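Local structure of aminoglycoside phosphotransferase (Mycobacterium smegmatis, 6EF6) at residues 82-87 with 254-259; 140-145 with 244-249; 148-153 with 235-240; 230-235 with 248-253. The protein phosphorylates (S)-1-amino-2-propanol as the kinase of the aminoacetone utilization microcompartment, and belongs to the aminoglycoside phosphotransferase-like family. All coordinates share one frame; numbering follows the deposited sequence.

Overall arrangement
The first segments of contacts 1 to 4 come in chain order, and their partners all lie between residues 235 and 259. Contacts 2, 3 and 4 are nested inside the loop closed by contact 1, while contacts 3 and 4 cross. Contacts 2 and 3, with centres 5 Å apart, use the two strands of one antiparallel pair, contact 2 on 248-250 and contact 3 on 237-239; contact 4, centred 7 Å from contact 3, leads on to the sodium site of Asp-231 and Asp-252. Contact 1, centred 13 Å from contact 4, ties helix 78-94 to the chain beyond Phe-253. The hairpin and the loop after it link this sodium site to helices 147-163 and 78-94 of this kinase-like fold.

Contact 1: residues 82-87 with 254-259; sequences ESELDW and DDCGFG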
# COMPACT_ATOMS: atom_id res chain seq x y z
N GLU A 82 1.91 16.48 -1.01
CA GLU A 82 3.19 17.06 -1.39
C GLU A 82 4.36 16.31 -0.76
O GLU A 82 5.39 16.12 -1.42
CB GLU A 82 3.25 18.53 -1.01
CG GLU A 82 2.31 19.38 -1.84
CD GLU A 82 2.19 20.80 -1.32
OE1 GLU A 82 2.73 21.08 -0.23
OE2 GLU A 82 1.55 21.62 -1.99
N SER A 83 4.23 15.84 0.48
CA SER A 83 5.27 15.05 1.12
C SER A 83 5.50 13.72 0.41
O SER A 83 6.65 13.27 0.28
CB SER A 83 4.95 14.88 2.60
OG SER A 83 5.11 16.12 3.29
N GLU A 84 4.43 13.03 -0.02
CA GLU A 84 4.59 11.83 -0.83
C GLU A 84 5.42 12.17 -2.06
O GLU A 84 6.35 11.44 -2.41
CB GLU A 84 3.22 11.30 -1.28
CG GLU A 84 3.31 10.14 -2.30
CD GLU A 84 2.06 9.99 -3.19
OE1 GLU A 84 1.07 10.72 -2.99
OE2 GLU A 84 2.09 9.11 -4.09
N LEU A 85 5.04 13.24 -2.75
CA LEU A 85 5.72 13.63 -3.99
C LEU A 85 7.18 13.99 -3.73
O LEU A 85 8.03 13.73 -4.58
CB LEU A 85 4.96 14.75 -4.72
CG LEU A 85 3.47 14.43 -5.05
CD1 LEU A 85 2.88 15.55 -5.86
CD2 LEU A 85 3.26 13.08 -5.72
N ASP A 86 7.50 14.56 -2.57
CA ASP A 86 8.91 14.81 -2.23
C ASP A 86 9.69 13.51 -2.08
O ASP A 86 10.85 13.43 -2.49
CB ASP A 86 8.98 15.60 -0.92
CG ASP A 86 8.59 17.08 -1.08
OD1 ASP A 86 8.60 17.59 -2.24
OD2 ASP A 86 8.25 17.70 -0.05
N TRP A 87 9.07 12.45 -1.51
CA TRP A 87 9.78 11.18 -1.47
C TRP A 87 9.97 10.64 -2.88
O TRP A 87 11.06 10.12 -3.21
CB TRP A 87 9.06 10.17 -0.59
CG TRP A 87 9.88 8.96 -0.24
CD1 TRP A 87 11.23 8.85 -0.29
CD2 TRP A 87 9.41 7.68 0.21
NE1 TRP A 87 11.63 7.60 0.08
CE2 TRP A 87 10.54 6.84 0.39
CE3 TRP A 87 8.16 7.15 0.45
CZ2 TRP A 87 10.45 5.55 0.85
CZ3 TRP A 87 8.06 5.85 0.88
CH2 TRP A 87 9.20 5.04 1.06
N ASP A 254 0.23 6.31 -2.04
CA ASP A 254 -0.70 7.16 -1.32
C ASP A 254 -0.91 6.75 0.14
O ASP A 254 -1.46 7.56 0.89
CB ASP A 254 -2.05 7.16 -2.05
CG ASP A 254 -3.02 8.22 -1.52
OD1 ASP A 254 -2.68 9.43 -1.44
OD2 ASP A 254 -4.19 7.87 -1.20
N ASP A 255 -0.55 5.55 0.55
CA ASP A 255 -0.59 5.14 1.96
C ASP A 255 0.74 5.33 2.66
O ASP A 255 0.91 4.90 3.79
CB ASP A 255 -1.10 3.70 2.17
CG ASP A 255 -2.58 3.55 2.05
OD1 ASP A 255 -3.30 4.56 2.11
OD2 ASP A 255 -2.98 2.37 1.84
N CYS A 256 1.72 5.94 2.01
CA CYS A 256 3.05 5.96 2.63
C CYS A 256 3.03 6.79 3.91
O CYS A 256 2.23 7.70 4.11
CB CYS A 256 4.11 6.47 1.65
SG CYS A 256 4.22 8.26 1.35
N GLY A 257 3.91 6.41 4.83
CA GLY A 257 3.99 7.11 6.11
C GLY A 257 4.85 6.32 7.07
O GLY A 257 5.66 5.53 6.64
N PHE A 258 4.75 6.64 8.35
CA PHE A 258 5.67 6.06 9.31
C PHE A 258 5.09 4.77 9.82
O PHE A 258 3.93 4.72 10.16
CB PHE A 258 5.95 7.09 10.41
CG PHE A 258 6.63 8.30 9.88
CD1 PHE A 258 7.99 8.29 9.58
CD2 PHE A 258 5.90 9.44 9.58
CE1 PHE A 258 8.62 9.41 9.07
CE2 PHE A 258 6.54 10.57 9.04
CZ PHE A 258 7.90 10.52 8.79
N GLY A 259 5.90 3.74 9.89
CA GLY A 259 5.45 2.43 10.34
C GLY A 259 6.61 1.48 10.49
O GLY A 259 7.76 1.88 10.28
O HOH W 1 -0.42 10.89 -0.82
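Cys-256 and Asp-254, in the loop leading to strand 259-260, meet Trp-87 and Glu-84 of helix 78-94 through two kinds of contact. The first is apolar and sulfur-mediated. Trp-87 offers the edge of its indole: CZ3 lies 4.1 Å from Cys-256 CB, close to the ring plane. Cys-256 SG is 5.5 Å from the centroid of the six-membered ring of Trp-87 and 80° off its normal, which makes this an edge-on sulfur-aromatic contact and not a stack. The same sulfur packs 4.1 Å from Glu-84 CB. It reaches this groove between the two helix residues because chi1 of 78° swings SG between the backbone N and the carbonyl carbon. Trp-87 is fixed elsewhere by its NE1 bond to His-160 and by stacking on Trp-164.

The second kind is polar and water-mediated. Glu-84 CG is anti to the backbone N (chi1 172°) and the chain runs on extended, carrying the carboxylate toward Asp-254. Glu-84 OE1 and Asp-254 OD1 stand 4.3 Å apart, and water 1 donates to both, at 2.6 Å from Glu-84 OE1 and 2.8 Å from Asp-254 OD1.

Glu-84 OE1 also forms a salt bridge with Arg-69, reminiscent of the strand-to-helix ion pair of protein kinases, and Asp-254 OD2 accepts from Asn-54 ND2. Two neighbouring acids are therefore probably tolerated because a water donates to both and each has a further partner.

Contact 2: residues 140-145 with 244-249; sequences ESLTLD and PQRTIT. With ACT (acetate ion), chain F.
Beside the antiparallel hairpin of strands 237-239 and 248-250, loop residue Leu-142 sets one methyl against both Arg-246 and Ile-248. Leu-142 CD2 lies over a face of the Arg-246 guanidinium, displaced toward its rim, with NH1 of Arg-246 at 3.7 Å. The Arg-246 chain, extended from CG to NE, brings it there. On the other face, also near the rim, sits the backbone of Pro-244, which is poorly ordered. The same CD2 touches Ile-248 CD1 more loosely, at 4.4 Å.

Leu-142 belongs to the loop between strand 124-130 and helix 147-163, and its backbone hydrogen-bonds to Leu-237, which docks the loop on the hairpin. Two side-chain bonds shape its course: Ser-141 OG donates to Leu-142 O, and Thr-143 OG1 accepts from Asp-145 N at 3.2 Å, an ST turn just ahead of the helix.

An acetate, probably from the crystallisation liquor, occupies the edge of the Arg-246 guanidinium, its carboxylate carbon in the plane. Arg-246 NE donates to acetate O (2.9 Å, 164°) and Arg-246 NH1 to acetate OXT (2.7 Å, 170°), a nearly straight two-pronged grip. Acetate O accepts a further, weak bond from Gln-245 N, while Arg-246 NH1 also forms a salt bridge with Asp-146.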
# COMPACT_ATOMS: atom_id res chain seq x y z
N GLU A 140 -0.45 -4.69 -16.20
CA GLU A 140 0.46 -5.80 -15.98
C GLU A 140 1.37 -5.48 -14.81
O GLU A 140 2.04 -4.43 -14.78
CB GLU A 140 1.27 -6.13 -17.23
CG GLU A 140 2.08 -7.41 -17.10
CD GLU A 140 2.80 -7.78 -18.38
OE1 GLU A 140 2.56 -7.13 -19.42
OE2 GLU A 140 3.62 -8.73 -18.34
N SER A 141 1.39 -6.39 -13.85
CA SER A 141 2.16 -6.23 -12.62
C SER A 141 2.95 -7.50 -12.33
O SER A 141 2.82 -8.52 -13.01
CB SER A 141 1.22 -5.97 -11.43
OG SER A 141 0.45 -7.14 -11.10
N LEU A 142 3.78 -7.45 -11.29
CA LEU A 142 4.35 -8.67 -10.76
C LEU A 142 3.25 -9.67 -10.39
O LEU A 142 2.12 -9.30 -10.08
CB LEU A 142 5.17 -8.34 -9.51
CG LEU A 142 6.43 -7.49 -9.72
CD1 LEU A 142 7.21 -7.38 -8.42
CD2 LEU A 142 7.33 -8.01 -10.84
N THR A 143 3.61 -10.96 -10.39
CA THR A 143 2.69 -12.06 -10.14
C THR A 143 3.18 -12.86 -8.94
O THR A 143 4.21 -12.56 -8.33
CB THR A 143 2.59 -12.99 -11.36
OG1 THR A 143 3.81 -13.74 -11.50
CG2 THR A 143 2.31 -12.19 -12.65
N LEU A 144 2.46 -13.93 -8.64
CA LEU A 144 2.86 -14.80 -7.55
C LEU A 144 4.21 -15.47 -7.78
O LEU A 144 4.75 -16.06 -6.84
CB LEU A 144 1.78 -15.87 -7.30
CG LEU A 144 0.41 -15.33 -6.95
CD1 LEU A 144 -0.62 -16.46 -6.89
CD2 LEU A 144 0.40 -14.63 -5.62
N ASP A 145 4.73 -15.45 -9.00
CA ASP A 145 6.06 -15.94 -9.30
C ASP A 145 7.16 -14.96 -8.97
O ASP A 145 8.34 -15.29 -9.19
CB ASP A 145 6.17 -16.27 -10.81
CG ASP A 145 5.23 -17.40 -11.27
OD1 ASP A 145 4.93 -18.26 -10.45
OD2 ASP A 145 4.86 -17.41 -12.45
N PRO A 244 11.33 -11.91 -16.63
CA PRO A 244 12.20 -11.11 -15.75
C PRO A 244 13.32 -10.40 -16.49
O PRO A 244 13.59 -10.61 -17.68
CB PRO A 244 12.71 -12.12 -14.71
CG PRO A 244 12.43 -13.48 -15.29
CD PRO A 244 11.22 -13.31 -16.17
N GLN A 245 14.00 -9.53 -15.73
CA GLN A 245 14.81 -8.43 -16.25
C GLN A 245 13.95 -7.53 -17.13
O GLN A 245 13.85 -7.71 -18.35
CB GLN A 245 16.07 -8.93 -16.96
CG GLN A 245 17.33 -8.17 -16.50
CD GLN A 245 18.03 -8.81 -15.33
OE1 GLN A 245 19.11 -9.38 -15.49
NE2 GLN A 245 17.44 -8.72 -14.14
N ARG A 246 13.33 -6.54 -16.49
CA ARG A 246 12.32 -5.69 -17.08
C ARG A 246 12.23 -4.44 -16.22
O ARG A 246 12.80 -4.38 -15.13
CB ARG A 246 10.97 -6.41 -17.11
CG ARG A 246 10.54 -6.86 -15.72
CD ARG A 246 9.61 -8.07 -15.73
NE ARG A 246 9.81 -8.83 -14.50
CZ ARG A 246 8.96 -9.73 -14.05
NH1 ARG A 246 9.23 -10.37 -12.93
NH2 ARG A 246 7.84 -10.00 -14.71
N THR A 247 11.52 -3.43 -16.72
CA THR A 247 11.35 -2.20 -15.96
C THR A 247 10.17 -2.34 -15.01
O THR A 247 9.04 -2.60 -15.45
CB THR A 247 11.14 -1.01 -16.90
OG1 THR A 247 12.22 -0.94 -17.84
CG2 THR A 247 11.08 0.28 -16.10
N ILE A 248 10.44 -2.25 -13.72
CA ILE A 248 9.43 -2.41 -12.69
C ILE A 248 9.23 -1.07 -12.01
O ILE A 248 10.16 -0.54 -11.39
CB ILE A 248 9.83 -3.48 -11.66
CG1 ILE A 248 10.14 -4.78 -12.41
CG2 ILE A 248 8.73 -3.71 -10.67
CD1 ILE A 248 11.05 -5.72 -11.64
N THR A 249 8.01 -0.52 -12.11
CA THR A 249 7.71 0.77 -11.49
C THR A 249 6.83 0.58 -10.27
O THR A 249 5.75 0.00 -10.37
CB THR A 249 6.99 1.69 -12.48
OG1 THR A 249 7.74 1.80 -13.69
CG2 THR A 249 6.84 3.09 -11.94
C ACT F . 12.52 -9.47 -12.28
O ACT F . 12.42 -8.71 -13.28
OXT ACT F . 11.60 -10.09 -11.67
CH3 ACT F . 13.94 -9.69 -11.70

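Contact 3: residues 148-153 with 235-240; sequences QTLGRI and ANLLVD. With ACT (acetate ion), chain F.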
# COMPACT_ATOMS: atom_id res chain seq x y z
N GLN A 148 10.25 -12.66 -4.89
CA GLN A 148 11.65 -12.30 -4.68
C GLN A 148 11.94 -10.90 -5.19
O GLN A 148 12.64 -10.13 -4.51
CB GLN A 148 12.55 -13.33 -5.33
CG GLN A 148 14.02 -13.04 -5.06
CD GLN A 148 14.95 -14.14 -5.52
OE1 GLN A 148 14.57 -15.32 -5.67
NE2 GLN A 148 16.20 -13.81 -5.64
N THR A 149 11.47 -10.56 -6.39
CA THR A 149 11.68 -9.24 -6.95
C THR A 149 11.01 -8.19 -6.08
O THR A 149 11.60 -7.13 -5.81
CB THR A 149 11.10 -9.21 -8.36
OG1 THR A 149 11.80 -10.20 -9.13
CG2 THR A 149 11.28 -7.88 -9.04
N LEU A 150 9.82 -8.49 -5.56
CA LEU A 150 9.15 -7.56 -4.66
C LEU A 150 9.97 -7.33 -3.40
O LEU A 150 10.13 -6.18 -2.95
CB LEU A 150 7.75 -8.10 -4.36
CG LEU A 150 6.93 -7.30 -3.34
CD1 LEU A 150 6.71 -5.87 -3.79
CD2 LEU A 150 5.56 -8.02 -3.20
N GLY A 151 10.52 -8.39 -2.82
CA GLY A 151 11.37 -8.25 -1.65
C GLY A 151 12.59 -7.39 -1.92
O GLY A 151 12.99 -6.58 -1.07
N ARG A 152 13.26 -7.61 -3.06
CA ARG A 152 14.45 -6.84 -3.37
C ARG A 152 14.12 -5.35 -3.51
O ARG A 152 14.87 -4.49 -3.02
CB ARG A 152 15.03 -7.39 -4.67
CG ARG A 152 16.34 -6.73 -5.05
CD ARG A 152 16.80 -7.12 -6.45
NE ARG A 152 16.01 -6.46 -7.49
CZ ARG A 152 15.36 -7.08 -8.47
NH1 ARG A 152 15.34 -8.41 -8.55
NH2 ARG A 152 14.71 -6.37 -9.38
N ILE A 153 13.03 -5.03 -4.19
CA ILE A 153 12.64 -3.62 -4.37
C ILE A 153 12.24 -3.00 -3.03
O ILE A 153 12.61 -1.83 -2.72
CB ILE A 153 11.54 -3.51 -5.44
CG1 ILE A 153 12.15 -3.87 -6.79
CG2 ILE A 153 10.87 -2.08 -5.43
CD1 ILE A 153 11.14 -4.05 -7.92
N ALA A 235 0.37 -6.11 -7.05
CA ALA A 235 -0.36 -5.32 -8.03
C ALA A 235 0.15 -3.89 -8.16
O ALA A 235 -0.13 -3.25 -9.16
CB ALA A 235 -1.83 -5.25 -7.61
N ASN A 236 0.89 -3.39 -7.16
CA ASN A 236 1.43 -2.03 -7.20
C ASN A 236 2.85 -1.96 -7.77
O ASN A 236 3.49 -0.89 -7.71
CB ASN A 236 1.37 -1.40 -5.82
CG ASN A 236 -0.00 -0.87 -5.50
OD1 ASN A 236 -0.81 -0.64 -6.41
ND2 ASN A 236 -0.30 -0.69 -4.25
N LEU A 237 3.38 -3.04 -8.36
CA LEU A 237 4.65 -3.01 -9.07
C LEU A 237 4.34 -3.36 -10.51
O LEU A 237 4.18 -4.54 -10.86
CB LEU A 237 5.67 -3.95 -8.42
CG LEU A 237 6.43 -3.33 -7.22
CD1 LEU A 237 5.53 -3.16 -6.01
CD2 LEU A 237 7.66 -4.15 -6.87
N LEU A 238 4.22 -2.33 -11.31
CA LEU A 238 3.86 -2.46 -12.72
C LEU A 238 5.08 -2.81 -13.56
O LEU A 238 6.19 -2.34 -13.29
CB LEU A 238 3.21 -1.18 -13.27
CG LEU A 238 1.90 -0.80 -12.57
CD1 LEU A 238 1.22 0.31 -13.40
CD2 LEU A 238 0.94 -1.95 -12.35
N VAL A 239 4.89 -3.63 -14.59
CA VAL A 239 6.02 -4.10 -15.40
C VAL A 239 5.79 -3.85 -16.87
O VAL A 239 4.65 -3.87 -17.35
CB VAL A 239 6.31 -5.60 -15.19
CG1 VAL A 239 6.66 -5.85 -13.78
CG2 VAL A 239 5.11 -6.42 -15.59
N ASP A 240 6.88 -3.66 -17.60
CA ASP A 240 6.83 -3.56 -19.06
C ASP A 240 7.12 -4.89 -19.76
O ASP A 240 7.18 -4.92 -20.99
CB ASP A 240 7.79 -2.46 -19.57
CG ASP A 240 9.26 -2.82 -19.41
OD1 ASP A 240 9.56 -3.92 -18.89
OD2 ASP A 240 10.12 -1.99 -19.80
C ACT F . 12.52 -9.47 -12.28
O ACT F . 12.42 -8.71 -13.28
OXT ACT F . 11.60 -10.09 -11.67
CH3 ACT F . 13.94 -9.69 -11.70
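Flanking the place where Leu-150 and Ile-153 meet Leu-237, the flat groups are the Arg-152 guanidinium and a bound acetate. In the conformer described, one of two, the acetate methyl CH3 lies at the guanidinium edge, in its plane, 3.7 Å from Arg-152 NH1; this is contact with a carbon and no ionic pairing. Acetate OXT turns instead to Thr-149, whose OG1 donates to it at 2.6 Å.

The fold element is a helix packed on a beta hairpin: helix 147-163 lies against strand 237-239, which pairs antiparallel with strand 248-250. The nearest backbones are those of Leu-150 and Leu-237, with CA atoms 7.8 Å apart, a separation bridged by side chains alone. Leu-237 supplies the strand's side of the contact. Its CG stands anti to the carbonyl carbon (chi1 -84°), and both methyls are carried to the helix. Leu-150 crosses it at about a right angle, with CD1 equally near both branches, 3.7 Å from Leu-237 CD1 and from CD2. Ile-153, one helical turn further on, approaches tip to tip. Both helix residues are buried, and Ile-153 also touches Ile-248 and Val-250 of the second strand, so the helix spans both strands of the hairpin. Between segments 148-153 and 235-240 the closest pair is Ile-153 CD1 with Leu-237 CD2, 3.6 Å.

Contact 4: residues 230-235 with 248-253; sequences ADLRLA and ITVIDF. With NA (sodium ion), chain D; BEZ (benzoic acid), chain B.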
# COMPACT_ATOMS: atom_id res chain seq x y z
N ALA A 230 3.99 1.17 2.50
CA ALA A 230 2.83 0.66 3.24
C ALA A 230 1.73 0.10 2.36
O ALA A 230 0.68 -0.24 2.89
CB ALA A 230 2.30 1.67 4.25
N ASP A 231 1.96 -0.11 1.06
CA ASP A 231 1.00 -0.82 0.20
C ASP A 231 1.73 -1.56 -0.91
O ASP A 231 1.37 -1.48 -2.10
CB ASP A 231 -0.14 0.06 -0.32
CG ASP A 231 -1.31 -0.76 -0.84
OD1 ASP A 231 -1.45 -1.96 -0.51
OD2 ASP A 231 -2.06 -0.18 -1.66
N LEU A 232 2.75 -2.32 -0.53
CA LEU A 232 3.63 -3.01 -1.49
C LEU A 232 3.12 -4.40 -1.84
O LEU A 232 3.82 -5.42 -1.74
CB LEU A 232 5.05 -3.04 -0.95
CG LEU A 232 5.78 -1.69 -0.98
CD1 LEU A 232 7.11 -1.77 -0.22
CD2 LEU A 232 6.00 -1.21 -2.40
N ARG A 233 1.89 -4.39 -2.29
CA ARG A 233 1.25 -5.53 -2.94
C ARG A 233 1.84 -5.74 -4.33
O ARG A 233 2.28 -4.80 -4.98
CB ARG A 233 -0.22 -5.21 -3.18
CG ARG A 233 -0.98 -5.18 -1.94
CD ARG A 233 -2.45 -4.94 -2.20
NE ARG A 233 -2.76 -3.53 -2.43
CZ ARG A 233 -3.21 -3.01 -3.58
NH1 ARG A 233 -3.41 -3.77 -4.65
NH2 ARG A 233 -3.45 -1.70 -3.67
N LEU A 234 1.82 -7.00 -4.82
CA LEU A 234 2.33 -7.27 -6.15
C LEU A 234 1.68 -6.38 -7.21
O LEU A 234 2.33 -5.96 -8.16
CB LEU A 234 2.09 -8.76 -6.46
CG LEU A 234 2.91 -9.79 -5.67
CD1 LEU A 234 2.22 -11.17 -5.74
CD2 LEU A 234 4.31 -9.91 -6.16
N ALA A 235 0.37 -6.11 -7.05
CA ALA A 235 -0.36 -5.32 -8.03
C ALA A 235 0.15 -3.89 -8.16
O ALA A 235 -0.13 -3.25 -9.16
CB ALA A 235 -1.83 -5.25 -7.61
N ILE A 248 10.44 -2.25 -13.72
CA ILE A 248 9.43 -2.41 -12.69
C ILE A 248 9.23 -1.07 -12.01
O ILE A 248 10.16 -0.54 -11.39
CB ILE A 248 9.83 -3.48 -11.66
CG1 ILE A 248 10.14 -4.78 -12.41
CG2 ILE A 248 8.73 -3.71 -10.67
CD1 ILE A 248 11.05 -5.72 -11.64
N THR A 249 8.01 -0.52 -12.11
CA THR A 249 7.71 0.77 -11.49
C THR A 249 6.83 0.58 -10.27
O THR A 249 5.75 0.00 -10.37
CB THR A 249 6.99 1.69 -12.48
OG1 THR A 249 7.74 1.80 -13.69
CG2 THR A 249 6.84 3.09 -11.94
N VAL A 250 7.27 1.09 -9.13
CA VAL A 250 6.46 1.07 -7.93
C VAL A 250 5.48 2.23 -7.99
O VAL A 250 5.90 3.37 -8.22
CB VAL A 250 7.33 1.20 -6.67
CG1 VAL A 250 6.44 1.09 -5.40
CG2 VAL A 250 8.42 0.14 -6.65
N ILE A 251 4.18 1.93 -7.88
CA ILE A 251 3.16 2.95 -7.97
C ILE A 251 2.42 3.03 -6.62
O ILE A 251 2.63 2.24 -5.70
CB ILE A 251 2.18 2.69 -9.14
CG1 ILE A 251 1.38 1.41 -8.92
CG2 ILE A 251 2.94 2.66 -10.46
CD1 ILE A 251 0.08 1.37 -9.72
N ASP A 252 1.49 4.00 -6.53
CA ASP A 252 0.52 4.07 -5.43
C ASP A 252 1.20 4.17 -4.07
O ASP A 252 0.98 3.36 -3.17
CB ASP A 252 -0.45 2.89 -5.47
CG ASP A 252 -1.63 3.07 -4.53
OD1 ASP A 252 -1.79 4.18 -3.99
OD2 ASP A 252 -2.38 2.09 -4.32
N PHE A 253 1.96 5.26 -3.93
CA PHE A 253 2.56 5.66 -2.64
C PHE A 253 1.54 6.36 -1.73
O PHE A 253 1.93 7.01 -0.75
CB PHE A 253 3.82 6.54 -2.86
CG PHE A 253 5.05 5.80 -3.27
CD1 PHE A 253 5.20 5.29 -4.57
CD2 PHE A 253 6.13 5.71 -2.41
CE1 PHE A 253 6.37 4.65 -4.95
CE2 PHE A 253 7.29 5.05 -2.81
CZ PHE A 253 7.42 4.53 -4.06
NA NA D . -3.29 1.65 -1.92
C BEZ B . -0.89 6.17 -8.16
O1 BEZ B . -0.16 6.72 -7.34
O2 BEZ B . -2.08 5.88 -7.84
C1 BEZ B . -0.33 5.87 -9.51
C2 BEZ B . -0.93 4.92 -10.32
C3 BEZ B . -0.39 4.65 -11.57
C4 BEZ B . 0.74 5.33 -12.00
C5 BEZ B . 1.34 6.28 -11.19
C6 BEZ B . 0.80 6.54 -9.94
O HOH W 2 -2.98 0.34 -6.06
O HOH W 3 -1.81 3.14 -1.23
O HOH W 4 -4.50 3.57 -2.91
O HOH W 5 -4.45 1.62 -0.26
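Asp-231 and Asp-252 bring their carboxylates together around a sodium ion. CB of Asp-231 leaves the backbone in the direction of 248-253 and lies 3.9 Å from the sodium; with CG anti to the backbone N (chi1 -162°) the carboxylate projects into the site. CG lies 3.3 Å from the ion. Both oxygens at the tip are held by Arg-233, in the conformer described, one of two: NE donates to Asp-231 OD1 at 2.8 Å and NH2 to Asp-231 OD2 at 2.9 Å, a side-on grip on the syn side of each oxygen. Asp-231 OD2 also binds the sodium, at 2.2 Å, and OD1 also pairs with Arg-310.

Across the contact, Asp-252 OD2 binds the sodium at 2.6 Å, and waters 3, 4 and 5 complete the five oxygens found around it. The two carboxylate planes are 80° apart, and OD2 of Asp-231 is 3.5 Å from OD2 of Asp-252. Water 4 donates to Asp-252 OD1; water 3 lies within bonding distance of it, though its protons may be used elsewhere. Water 2 donates to Asp-252 OD2 and takes a weak bond from Arg-233 NH2. Away from the ion, Leu-232 CD2 packs on Val-250 CG1 at 3.8 Å. Benzoic acid lies along Ile-251 and accepts a weak bond from Asp-252 N.

His-229, Asp-231 and Asn-236 match the HxDxxxxN signature of the kinase-like fold, in which the equivalents of Asn-236 and Asp-252 hold magnesium. Here one sodium takes OD2 of each acid, while Arg-233 and Arg-310 fix the Asp-231 carboxylate.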